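Local coordinates for protein nucleotidyl transferase (Methanothermobacter thermautotrophicus, PDB 6PLJ) that probably transfers nucleotidyl groups as a MobA-like NTP transferase and may take part in pseudomurein cell-wall synthesis, at residues N193-L196 and W197-L200. Numbering follows the deposited sequence. Where two conformers were deposited one is given.
Sequences NPLL and WMML
N193 and W197, one turn apart on helix 192-201, run out from the helix together, side against side. The amide oxygen N193 OD1 sits at the indole edge, in the ring plane, 3.0 Å from W197 NE1; the bond is weak because it is bent, with an N-H...O angle of 121°. Amide and indole planes stand almost perpendicular, 82° apart. With CG anti to the backbone N (chi1 -178°), the N193 amide is carried out beside the five-membered ring, and OD1 also lies 3.2 Å from W197 CD1. In the backbone, W197 N donates to N193 O at 3.2 Å. The next i to i+4 bonds follow in turn, as in any regular alpha-helix: M198 N to P194 O, M199 N to L195 O and L200 N to L196 O. Two i to i+3 apolar contacts add to them, L195 CD2 to M198 SD at 4.1 Å and L196 CD2 to M199 SD at 4.2 Å. Further out, buried L196 and M199 pack on I155 and V153 of strand 152-157 in the mixed sheet, and M199, with M198, meets Y184 of helix 178-184. On the loop side, N193 ND2 is held by A167 O and I170 O, which probably set the amide's rotation with OD1 on the indole side, while W197 touches N166 and A167. Replacing N193 by alanine would probably cost the two loop carbonyls this donor and W197 NE1 its acceptor. The amide thus ties the first turn of the helix to the 166-170 loop; the firmer grip is on ND2, the indole bond being secondary.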
ATOM      1  N   ASN A 193       0.872  -9.056   7.305  1.00 18.95           N
ATOM      2  CA  ASN A 193       0.163  -9.233   8.569  1.00 18.84           C
ATOM      3  C   ASN A 193       0.956 -10.065   9.592  1.00 18.78           C
ATOM      4  O   ASN A 193       1.077  -9.647  10.734  1.00 17.78           O
ATOM      5  CB  ASN A 193      -1.261  -9.764   8.363  1.00 19.29           C
ATOM      6  CG  ASN A 193      -2.013  -9.890   9.671  1.00 19.45           C
ATOM      7  OD1 ASN A 193      -2.114 -10.982  10.235  1.00 20.46           O
ATOM      8  ND2 ASN A 193      -2.498  -8.773  10.189  1.00 18.24           N
ATOM      9  N   PRO A 194       1.555 -11.195   9.167  1.00 20.08           N
ATOM     10  CA  PRO A 194       2.427 -11.939  10.100  1.00 20.93           C
ATOM     11  C   PRO A 194       3.575 -11.112  10.698  1.00 20.04           C
ATOM     12  O   PRO A 194       3.891 -11.267  11.889  1.00 20.18           O
ATOM     13  CB  PRO A 194       2.947 -13.101   9.244  1.00 20.89           C
ATOM     14  CG  PRO A 194       1.902 -13.300   8.217  1.00 21.51           C
ATOM     15  CD  PRO A 194       1.381 -11.923   7.899  1.00 21.52           C
ATOM     16  N   LEU A 195       4.167 -10.205   9.913  1.00 20.02           N
ATOM     17  CA  LEU A 195       5.177  -9.290  10.461  1.00 19.10           C
ATOM     18  C   LEU A 195       4.657  -8.357  11.540  1.00 18.02           C
ATOM     19  O   LEU A 195       5.385  -8.018  12.460  1.00 18.44           O
ATOM     20  CB  LEU A 195       5.837  -8.424   9.362  1.00 20.02           C
ATOM     21  CG  LEU A 195       6.989  -8.994   8.562  1.00 20.89           C
ATOM     22  CD1 LEU A 195       7.538  -7.903   7.646  1.00 20.50           C
ATOM     23  CD2 LEU A 195       8.093  -9.550   9.460  1.00 20.47           C
ATOM     24  N   LEU A 196       3.416  -7.887  11.408  1.00 16.50           N
ATOM     25  CA  LEU A 196       2.852  -7.000  12.410  1.00 16.56           C
ATOM     26  C   LEU A 196       2.660  -7.739  13.753  1.00 17.39           C
ATOM     27  O   LEU A 196       2.935  -7.190  14.818  1.00 17.51           O
ATOM     28  CB  LEU A 196       1.532  -6.413  11.918  1.00 16.32           C
ATOM     29  CG  LEU A 196       1.631  -5.530  10.674  1.00 15.90           C
ATOM     30  CD1 LEU A 196       0.245  -5.262  10.110  1.00 16.12           C
ATOM     31  CD2 LEU A 196       2.342  -4.229  10.996  1.00 15.55           C
ATOM     32  N   TRP A 197       2.204  -8.982  13.668  1.00 18.86           N
ATOM     33  CA  TRP A 197       2.089  -9.847  14.849  1.00 19.88           C
ATOM     34  C   TRP A 197       3.458 -10.108  15.488  1.00 21.19           C
ATOM     35  O   TRP A 197       3.574 -10.106  16.706  1.00 22.16           O
ATOM     36  CB  TRP A 197       1.431 -11.174  14.485  1.00 19.72           C
ATOM     37  CG  TRP A 197      -0.043 -11.097  14.247  1.00 19.37           C
ATOM     38  CD1 TRP A 197      -0.688 -11.211  13.051  1.00 19.87           C
ATOM     39  CD2 TRP A 197      -1.066 -10.946  15.240  1.00 19.77           C
ATOM     40  NE1 TRP A 197      -2.043 -11.124  13.231  1.00 19.48           N
ATOM     41  CE2 TRP A 197      -2.306 -10.966  14.565  1.00 19.70           C
ATOM     42  CE3 TRP A 197      -1.055 -10.792  16.632  1.00 20.07           C
ATOM     43  CZ2 TRP A 197      -3.531 -10.851  15.235  1.00 19.52           C
ATOM     44  CZ3 TRP A 197      -2.276 -10.663  17.303  1.00 20.39           C
ATOM     45  CH2 TRP A 197      -3.493 -10.690  16.597  1.00 19.82           C
ATOM     46  N   MET A 198       4.475 -10.326  14.654  0.50 22.76           N
ATOM     47  CA  MET A 198       5.867 -10.448  15.115  0.50 24.16           C
ATOM     48  C   MET A 198       6.318  -9.208  15.876  0.50 23.61           C
ATOM     49  O   MET A 198       6.860  -9.311  16.977  0.50 24.43           O
ATOM     50  CB  MET A 198       6.806 -10.655  13.931  0.50 26.29           C
ATOM     51  CG  MET A 198       7.010 -12.093  13.504  0.50 28.14           C
ATOM     52  SD  MET A 198       8.504 -12.214  12.505  0.50 32.02           S
ATOM     53  CE  MET A 198       9.598 -11.150  13.444  0.50 31.16           C
ATOM     54  N   MET A 199       6.091  -8.038  15.278  1.00 21.95           N
ATOM     55  CA  MET A 199       6.395  -6.760  15.915  1.00 21.64           C
ATOM     56  C   MET A 199       5.734  -6.591  17.284  1.00 22.92           C
ATOM     57  O   MET A 199       6.381  -6.176  18.247  1.00 22.18           O
ATOM     58  CB  MET A 199       5.963  -5.587  15.020  1.00 21.47           C
ATOM     59  CG  MET A 199       6.836  -5.378  13.805  1.00 20.71           C
ATOM     60  SD  MET A 199       6.127  -4.097  12.735  1.00 19.76           S
ATOM     61  CE  MET A 199       7.202  -4.321  11.322  1.00 20.24           C
ATOM     62  N   LEU A 200       4.441  -6.905  17.362  1.00 22.34           N
ATOM     63  CA  LEU A 200       3.727  -6.830  18.636  1.00 23.02           C
ATOM     64  C   LEU A 200       4.327  -7.776  19.689  1.00 23.64           C
ATOM     65  O   LEU A 200       4.503  -7.368  20.841  1.00 24.56           O
ATOM     66  CB  LEU A 200       2.240  -7.130  18.433  1.00 22.90           C
ATOM     67  CG  LEU A 200       1.463  -6.026  17.702  1.00 21.97           C
ATOM     68  CD1 LEU A 200       0.108  -6.567  17.257  1.00 22.42           C
ATOM     69  CD2 LEU A 200       1.285  -4.790  18.564  1.00 22.12           C
TER